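11S globulin isoform 1 (Cocos nucifera, PDB 5WPW) serves as a seed storage protein of coconut, a hexameric 11S globulin of two-cupin subunits that acts as a nutrient reservoir and is a potential food allergen. Local coordinates at residues E6-L11 / E328-G333; H302-A307 / L341-N346. The protein carries 2 engineered substitutions. One frame throughout, in Å; residues are numbered along the deposited sequence.

Contact 1 of 2, residues E6-L11 / E328-G333; sequences ERLNAL and ETVFDG
Leu8 and Val330 meet twice, once through the backbone and once through their side chains. The N-H of Leu8 donates to the carbonyl O of Val330 (2.8 Å, N to O) in a nearly straight bond (164°), the donor tilted a little from the carbonyl plane. On the buried side, the Leu8 methyl CD1 lies 3.8 Å from Val330 CG2, the two branched chains running slantwise past each other. Val322 of strand 317-323 packs against both, so aliphatic residues suit this inward face.

Phe331 extends its ring along the N-terminal segment. With CG anti to the backbone N (chi1 -170°), the ring carries CE1 to within 3.7 Å of Asn9 CA, while Leu8 O sits at the ring edge, near its plane, 3.4 Å from CD1. That carbonyl thus faces the weakly positive ring rim and not the pi cloud. Val330 and Phe331 of strand 329-336 are set against the single Val322, a classic beta bulge.

Arg7 takes the outer side. Its chain bends at chi2 and chi3, laying the guanidinium, as modelled, so that Val330 CG1 stands 4.2 Å above the plane, over its centre; the exact placement of this exposed group is uncertain. In that plane, Arg7 NH1 forms a salt bridge with Glu6 OE1 at 2.6 Å, and Arg326 shares the same carboxylate. Glu328 OE1, at 4.2 Å from Arg7 NH1, is too far for a salt bridge, and its carboxylate plane is turned 64° from the guanidinium.

The chemistry is therefore graded: apolar packing inside, one backbone hydrogen bond in the middle and a charged fringe outside, where Glu6 probably offsets the mutual repulsion of Arg7 and Arg326. It ties the N-terminal arm to a strand of the C-terminal cupin domain.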
ATOM      1  N   GLU A   6     -26.093   4.557 -29.654  1.00 55.16           N
ATOM      2  CA  GLU A   6     -26.223   5.343 -30.875  1.00 56.67           C
ATOM      3  C   GLU A   6     -26.327   6.835 -30.554  1.00 54.44           C
ATOM      4  O   GLU A   6     -25.605   7.651 -31.139  1.00 52.57           O
ATOM      5  CB  GLU A   6     -27.432   4.860 -31.684  1.00 56.53           C
ATOM      6  CG  GLU A   6     -27.562   5.474 -33.078  1.00 57.89           C
ATOM      7  CD  GLU A   6     -26.310   5.309 -33.924  1.00 60.27           C
ATOM      8  OE1 GLU A   6     -25.402   6.152 -33.790  1.00 58.93           O
ATOM      9  OE2 GLU A   6     -26.236   4.348 -34.728  1.00 61.35           O
ATOM     10  N   ARG A   7     -27.202   7.205 -29.609  1.00 50.78           N
ATOM     11  CA  ARG A   7     -27.424   8.593 -29.214  1.00 49.75           C
ATOM     12  C   ARG A   7     -27.544   8.703 -27.700  1.00 48.11           C
ATOM     13  O   ARG A   7     -28.052   7.799 -27.034  1.00 50.34           O
ATOM     14  CB  ARG A   7     -28.717   9.182 -29.817  1.00 49.86           C
ATOM     15  CG  ARG A   7     -28.711   9.343 -31.329  1.00 51.39           C
ATOM     16  CD  ARG A   7     -27.493  10.085 -31.821  1.00 52.57           C
ATOM     17  NE  ARG A   7     -26.585   9.188 -32.525  1.00 57.41           N
ATOM     18  CZ  ARG A   7     -25.571   9.590 -33.282  1.00 52.90           C
ATOM     19  NH1 ARG A   7     -24.794   8.694 -33.884  1.00 54.58           N
ATOM     20  NH2 ARG A   7     -25.336  10.888 -33.446  1.00 49.55           N
ATOM     21  N   LEU A   8     -27.118   9.844 -27.170  1.00 47.24           N
ATOM     22  CA  LEU A   8     -27.416  10.216 -25.795  1.00 42.20           C
ATOM     23  C   LEU A   8     -28.592  11.190 -25.757  1.00 48.13           C
ATOM     24  O   LEU A   8     -28.907  11.858 -26.743  1.00 48.53           O
ATOM     25  CB  LEU A   8     -26.197  10.849 -25.116  1.00 40.42           C
ATOM     26  CG  LEU A   8     -24.886  10.060 -25.162  1.00 43.06           C
ATOM     27  CD1 LEU A   8     -23.728  10.953 -24.757  1.00 37.81           C
ATOM     28  CD2 LEU A   8     -24.970   8.842 -24.250  1.00 42.53           C
ATOM     29  N   ASN A   9     -29.242  11.271 -24.600  1.00 48.57           N
ATOM     30  CA  ASN A   9     -30.265  12.291 -24.414  1.00 47.53           C
ATOM     31  C   ASN A   9     -30.315  12.685 -22.948  1.00 48.81           C
ATOM     32  O   ASN A   9     -29.922  11.918 -22.063  1.00 49.17           O
ATOM     33  CB  ASN A   9     -31.653  11.820 -24.895  1.00 50.82           C
ATOM     34  CG  ASN A   9     -32.055  10.492 -24.301  1.00 51.21           C
ATOM     35  OD1 ASN A   9     -31.620   9.436 -24.761  1.00 56.31           O
ATOM     36  ND2 ASN A   9     -32.898  10.535 -23.274  1.00 50.99           N
ATOM     37  N   ALA A  10     -30.789  13.901 -22.701  1.00 42.72           N
ATOM     38  CA  ALA A  10     -30.942  14.360 -21.331  1.00 45.01           C
ATOM     39  C   ALA A  10     -32.070  13.589 -20.660  1.00 43.42           C
ATOM     40  O   ALA A  10     -33.077  13.253 -21.290  1.00 48.49           O
ATOM     41  CB  ALA A  10     -31.218  15.862 -21.296  1.00 42.47           C
ATOM     42  N   LEU A  11     -31.881  13.273 -19.387  1.00 40.13           N
ATOM     43  CA  LEU A  11     -32.789  12.407 -18.660  1.00 39.13           C
ATOM     44  C   LEU A  11     -33.496  13.175 -17.555  1.00 36.80           C
ATOM     45  O   LEU A  11     -32.978  14.157 -17.018  1.00 35.59           O
ATOM     46  CB  LEU A  11     -32.044  11.211 -18.055  1.00 43.41           C
ATOM     47  CG  LEU A  11     -31.505  10.195 -19.059  1.00 44.43           C
ATOM     48  CD1 LEU A  11     -30.430   9.326 -18.428  1.00 43.15           C
ATOM     49  CD2 LEU A  11     -32.637   9.345 -19.603  1.00 48.06           C
ATOM     50  N   GLU A 328     -18.970  10.627 -34.484  1.00 38.09           N
ATOM     51  CA  GLU A 328     -20.362  11.037 -34.592  1.00 39.77           C
ATOM     52  C   GLU A 328     -20.773  11.923 -33.422  1.00 39.78           C
ATOM     53  O   GLU A 328     -20.341  11.720 -32.284  1.00 39.72           O
ATOM     54  CB  GLU A 328     -21.270   9.814 -34.646  1.00 40.96           C
ATOM     55  CG  GLU A 328     -20.956   8.897 -35.819  1.00 47.80           C
ATOM     56  CD  GLU A 328     -21.421   9.473 -37.144  1.00 50.70           C
ATOM     57  OE1 GLU A 328     -22.537  10.039 -37.183  1.00 51.57           O
ATOM     58  OE2 GLU A 328     -20.670   9.368 -38.142  1.00 51.63           O
ATOM     59  N   THR A 329     -21.627  12.897 -33.707  1.00 35.40           N
ATOM     60  CA  THR A 329     -22.216  13.716 -32.656  1.00 38.36           C
ATOM     61  C   THR A 329     -23.273  12.886 -31.949  1.00 38.54           C
ATOM     62  O   THR A 329     -24.319  12.593 -32.528  1.00 41.80           O
ATOM     63  CB  THR A 329     -22.841  14.985 -33.232  1.00 38.15           C
ATOM     64  OG1 THR A 329     -21.884  15.689 -34.027  1.00 38.89           O
ATOM     65  CG2 THR A 329     -23.306  15.884 -32.111  1.00 38.12           C
ATOM     66  N   VAL A 330     -23.017  12.488 -30.706  1.00 35.79           N
ATOM     67  CA  VAL A 330     -23.994  11.672 -29.989  1.00 31.71           C
ATOM     68  C   VAL A 330     -24.873  12.495 -29.058  1.00 35.88           C
ATOM     69  O   VAL A 330     -25.859  11.962 -28.518  1.00 34.79           O
ATOM     70  CB  VAL A 330     -23.303  10.518 -29.230  1.00 35.09           C
ATOM     71  CG1 VAL A 330     -22.625   9.591 -30.221  1.00 32.22           C
ATOM     72  CG2 VAL A 330     -22.274  11.061 -28.235  1.00 30.78           C
ATOM     73  N   PHE A 331     -24.558  13.769 -28.858  1.00 32.08           N
ATOM     74  CA  PHE A 331     -25.440  14.690 -28.170  1.00 35.55           C
ATOM     75  C   PHE A 331     -25.109  16.093 -28.645  1.00 38.29           C
ATOM     76  O   PHE A 331     -23.945  16.428 -28.875  1.00 34.64           O
ATOM     77  CB  PHE A 331     -25.310  14.590 -26.638  1.00 36.70           C
ATOM     78  CG  PHE A 331     -26.374  15.356 -25.884  1.00 37.48           C
ATOM     79  CD1 PHE A 331     -27.670  14.875 -25.804  1.00 34.32           C
ATOM     80  CD2 PHE A 331     -26.070  16.554 -25.259  1.00 36.72           C
ATOM     81  CE1 PHE A 331     -28.654  15.585 -25.114  1.00 36.81           C
ATOM     82  CE2 PHE A 331     -27.051  17.266 -24.571  1.00 38.80           C
ATOM     83  CZ  PHE A 331     -28.349  16.772 -24.505  1.00 33.88           C
ATOM     84  N   ASP A 332     -26.148  16.909 -28.791  1.00 40.34           N
ATOM     85  CA  ASP A 332     -25.980  18.298 -29.202  1.00 37.05           C
ATOM     86  C   ASP A 332     -27.279  18.988 -28.771  1.00 46.86           C
ATOM     87  O   ASP A 332     -28.229  19.072 -29.547  1.00 46.71           O
ATOM     88  CB  ASP A 332     -25.738  18.417 -30.692  1.00 44.62           C
ATOM     89  CG  ASP A 332     -25.371  19.829 -31.121  1.00 51.06           C
ATOM     90  OD1 ASP A 332     -25.687  20.801 -30.389  1.00 48.16           O
ATOM     91  OD2 ASP A 332     -24.762  19.961 -32.209  1.00 56.01           O
ATOM     92  N   GLY A 333     -27.316  19.425 -27.520  1.00 40.98           N
ATOM     93  CA  GLY A 333     -28.551  19.954 -26.985  1.00 44.23           C
ATOM     94  C   GLY A 333     -28.264  20.861 -25.817  1.00 42.36           C
ATOM     95  O   GLY A 333     -27.121  21.017 -25.382  1.00 39.98           O
TER

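Contact 2 of 2, residues H302-A307 / L341-N346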
ATOM      1  N   HIS A 302     -12.870  18.151 -23.832  1.00 26.37           N
ATOM      2  CA  HIS A 302     -12.108  17.213 -23.021  1.00 25.98           C
ATOM      3  C   HIS A 302     -12.752  15.847 -23.138  1.00 25.83           C
ATOM      4  O   HIS A 302     -13.913  15.713 -23.558  1.00 26.08           O
ATOM      5  CB  HIS A 302     -12.030  17.646 -21.547  1.00 27.54           C
ATOM      6  CG  HIS A 302     -13.371  17.760 -20.872  1.00 24.77           C
ATOM      7  ND1 HIS A 302     -14.213  18.838 -21.068  1.00 26.36           N
ATOM      8  CD2 HIS A 302     -14.001  16.947 -19.986  1.00 27.83           C
ATOM      9  CE1 HIS A 302     -15.315  18.665 -20.361  1.00 31.76           C
ATOM     10  NE2 HIS A 302     -15.210  17.532 -19.688  1.00 28.72           N
ATOM     11  N   TRP A 303     -11.987  14.821 -22.765  1.00 24.30           N
ATOM     12  CA  TRP A 303     -12.588  13.531 -22.489  1.00 23.01           C
ATOM     13  C   TRP A 303     -12.231  13.057 -21.083  1.00 25.89           C
ATOM     14  O   TRP A 303     -11.199  13.436 -20.515  1.00 23.50           O
ATOM     15  CB  TRP A 303     -12.172  12.499 -23.550  1.00 23.09           C
ATOM     16  CG  TRP A 303     -10.746  12.061 -23.522  1.00 22.00           C
ATOM     17  CD1 TRP A 303     -10.205  11.004 -22.799  1.00 20.73           C
ATOM     18  CD2 TRP A 303      -9.690  12.612 -24.281  1.00 23.81           C
ATOM     19  NE1 TRP A 303      -8.867  10.897 -23.074  1.00 25.21           N
ATOM     20  CE2 TRP A 303      -8.523  11.868 -23.985  1.00 28.90           C
ATOM     21  CE3 TRP A 303      -9.607  13.677 -25.192  1.00 28.87           C
ATOM     22  CZ2 TRP A 303      -7.280  12.160 -24.566  1.00 31.56           C
ATOM     23  CZ3 TRP A 303      -8.381  13.951 -25.779  1.00 33.21           C
ATOM     24  CH2 TRP A 303      -7.229  13.207 -25.455  1.00 28.90           C
ATOM     25  N   ASN A 304     -13.124  12.254 -20.504  1.00 26.13           N
ATOM     26  CA  ASN A 304     -12.855  11.630 -19.223  1.00 23.60           C
ATOM     27  C   ASN A 304     -11.970  10.419 -19.444  1.00 17.80           C
ATOM     28  O   ASN A 304     -12.306   9.535 -20.236  1.00 23.42           O
ATOM     29  CB  ASN A 304     -14.149  11.203 -18.539  1.00 27.51           C
ATOM     30  CG  ASN A 304     -14.931  12.382 -18.034  1.00 25.71           C
ATOM     31  OD1 ASN A 304     -14.588  12.967 -17.010  1.00 26.65           O
ATOM     32  ND2 ASN A 304     -15.973  12.756 -18.763  1.00 24.18           N
ATOM     33  N   ILE A 305     -10.867  10.371 -18.708  1.00 20.25           N
ATOM     34  CA  ILE A 305      -9.848   9.358 -18.948  1.00 20.71           C
ATOM     35  C   ILE A 305     -10.245   8.035 -18.327  1.00 22.67           C
ATOM     36  O   ILE A 305     -10.189   6.983 -18.980  1.00 20.22           O
ATOM     37  CB  ILE A 305      -8.490   9.828 -18.403  1.00 21.46           C
ATOM     38  CG1 ILE A 305      -7.907  10.921 -19.303  1.00 22.77           C
ATOM     39  CG2 ILE A 305      -7.532   8.662 -18.294  1.00 19.30           C
ATOM     40  CD1 ILE A 305      -6.737  11.610 -18.682  1.00 23.09           C
ATOM     41  N   ASN A 306     -10.653   8.064 -17.058  1.00 22.47           N
ATOM     42  CA  ASN A 306     -10.750   6.832 -16.276  1.00 17.21           C
ATOM     43  C   ASN A 306     -12.120   6.660 -15.634  1.00 24.61           C
ATOM     44  O   ASN A 306     -12.246   5.899 -14.673  1.00 25.31           O
ATOM     45  CB  ASN A 306      -9.652   6.792 -15.199  1.00 22.42           C
ATOM     46  CG  ASN A 306      -9.665   7.993 -14.261  1.00 29.29           C
ATOM     47  OD1 ASN A 306     -10.303   9.037 -14.514  1.00 29.50           O
ATOM     48  ND2 ASN A 306      -8.936   7.858 -13.165  1.00 28.88           N
ATOM     49  N   ALA A 307     -13.160   7.296 -16.175  1.00 21.91           N
ATOM     50  CA  ALA A 307     -14.460   7.250 -15.507  1.00 22.78           C
ATOM     51  C   ALA A 307     -15.552   7.727 -16.458  1.00 27.43           C
ATOM     52  O   ALA A 307     -15.288   8.469 -17.410  1.00 24.00           O
ATOM     53  CB  ALA A 307     -14.460   8.104 -14.242  1.00 22.92           C
ATOM     54  N   LEU A 341     -27.348  14.106 -17.597  1.00 28.54           N
ATOM     55  CA  LEU A 341     -26.696  13.638 -18.813  1.00 26.54           C
ATOM     56  C   LEU A 341     -25.541  12.744 -18.404  1.00 26.34           C
ATOM     57  O   LEU A 341     -24.678  13.178 -17.638  1.00 27.99           O
ATOM     58  CB  LEU A 341     -26.161  14.802 -19.657  1.00 29.28           C
ATOM     59  CG  LEU A 341     -25.480  14.458 -20.980  1.00 26.19           C
ATOM     60  CD1 LEU A 341     -26.505  13.828 -21.933  1.00 35.01           C
ATOM     61  CD2 LEU A 341     -24.791  15.693 -21.632  1.00 31.11           C
ATOM     62  N   ILE A 342     -25.498  11.536 -18.945  1.00 29.98           N
ATOM     63  CA  ILE A 342     -24.348  10.652 -18.760  1.00 30.05           C
ATOM     64  C   ILE A 342     -23.377  10.825 -19.923  1.00 30.91           C
ATOM     65  O   ILE A 342     -23.733  10.608 -21.088  1.00 29.76           O
ATOM     66  CB  ILE A 342     -24.785   9.191 -18.646  1.00 28.04           C
ATOM     67  CG1 ILE A 342     -26.021   9.053 -17.756  1.00 32.03           C
ATOM     68  CG2 ILE A 342     -23.619   8.331 -18.138  1.00 35.59           C
ATOM     69  CD1 ILE A 342     -25.758   9.209 -16.322  1.00 32.94           C
ATOM     70  N   VAL A 343     -22.132  11.158 -19.608  1.00 26.02           N
ATOM     71  CA  VAL A 343     -21.086  11.222 -20.617  1.00 28.42           C
ATOM     72  C   VAL A 343     -20.169  10.020 -20.401  1.00 28.27           C
ATOM     73  O   VAL A 343     -19.473   9.937 -19.378  1.00 25.80           O
ATOM     74  CB  VAL A 343     -20.332  12.552 -20.557  1.00 24.41           C
ATOM     75  CG1 VAL A 343     -19.327  12.680 -21.712  1.00 26.51           C
ATOM     76  CG2 VAL A 343     -21.367  13.737 -20.597  1.00 28.34           C
ATOM     77  N   PRO A 344     -20.143   9.072 -21.326  1.00 28.47           N
ATOM     78  CA  PRO A 344     -19.321   7.877 -21.141  1.00 29.72           C
ATOM     79  C   PRO A 344     -17.834   8.181 -21.153  1.00 26.40           C
ATOM     80  O   PRO A 344     -17.365   9.139 -21.769  1.00 26.39           O
ATOM     81  CB  PRO A 344     -19.715   6.992 -22.327  1.00 31.86           C
ATOM     82  CG  PRO A 344     -21.062   7.503 -22.754  1.00 24.86           C
ATOM     83  CD  PRO A 344     -21.018   8.966 -22.502  1.00 29.42           C
ATOM     84  N   GLN A 345     -17.091   7.322 -20.458  1.00 26.66           N
ATOM     85  CA  GLN A 345     -15.643   7.399 -20.421  1.00 20.43           C
ATOM     86  C   GLN A 345     -15.104   7.517 -21.841  1.00 24.01           C
ATOM     87  O   GLN A 345     -15.633   6.895 -22.774  1.00 24.45           O
ATOM     88  CB  GLN A 345     -15.079   6.134 -19.742  1.00 24.99           C
ATOM     89  CG  GLN A 345     -13.558   6.027 -19.788  1.00 26.47           C
ATOM     90  CD  GLN A 345     -13.044   4.651 -19.341  1.00 32.66           C
ATOM     91  OE1 GLN A 345     -11.878   4.498 -18.933  1.00 33.22           O
ATOM     92  NE2 GLN A 345     -13.900   3.659 -19.420  1.00 26.31           N
ATOM     93  N   ASN A 346     -14.090   8.366 -22.001  1.00 21.50           N
ATOM     94  CA  ASN A 346     -13.357   8.518 -23.260  1.00 22.55           C
ATOM     95  C   ASN A 346     -14.125   9.379 -24.268  1.00 26.88           C
ATOM     96  O   ASN A 346     -13.507   9.908 -25.192  1.00 24.11           O
ATOM     97  CB  ASN A 346     -13.036   7.165 -23.919  1.00 27.36           C
ATOM     98  CG  ASN A 346     -11.781   6.498 -23.386  1.00 36.42           C
ATOM     99  OD1 ASN A 346     -11.852   5.464 -22.718  1.00 36.96           O
ATOM    100  ND2 ASN A 346     -10.620   7.032 -23.756  1.00 38.18           N
TER
HETATM  101  O   HOH W   1     -15.689  11.308 -21.346  1.00 24.83           O
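Gln345 and Asn346, in the turn that leaves strand 340-343 of the C-terminal cupin beta-barrel, pack against the end of strand 298-304 and the loop that follows. The backbone N-H of Asn346 donates a hydrogen bond to Asn304 O, 2.8 Å from N to O, in the carbonyl plane though bent at the hydrogen. Asn346 has a positive phi (79°), which asparagine tolerates better than most residues with a side chain.

Gln345 lies along the loop 304-307. With CG anti to the backbone N (chi1 173°) and the chain extended beyond it, its aliphatic part runs past the carbonyls: CG is 3.6 Å from Ile305 O, while CA makes a CA-H...O contact with Ala307 O at 3.2 Å. A long, flexible side chain can follow such a loop.

The Trp303 ring and the Asn346 amide have planes 14° apart but cross obliquely without stacking; Trp303 CB comes closer, 3.3 Å from Asn346 O. Trp303 NE1 is hydrogen-bonded to Gly121 O of the second subunit, and Asn304 OD1 to Lys364 NZ. A water completes the join, accepting from Asn304 N at 2.9 Å and from Asn304 ND2 at 3.0 Å. It donates to Pro344 O, 2.8 Å from the water oxygen.

Overall arrangement
Contact 2 is a buried joint within the C-terminal cupin domain, whereas contact 1 is partly buried and brings the N-terminal segment 6-11 onto that same domain from far along the chain. Their centres lie about 13 Å apart, and they touch: Leu8 packs on Ile342 and Pro344, and Phe331 on Leu341, so strands 329-336 and 340-343, consecutive in the chain, connect the two. The chemistry follows the setting. Contact 1 has charged groups along its exposed margin; contact 2 relies on backbone groups, uncharged amides and a bridging water. Both reach the second subunit, contact 1 through the Thr329 hydroxyl, hydrogen-bonded to Gly182 O of the second subunit, and contact 2 more extensively.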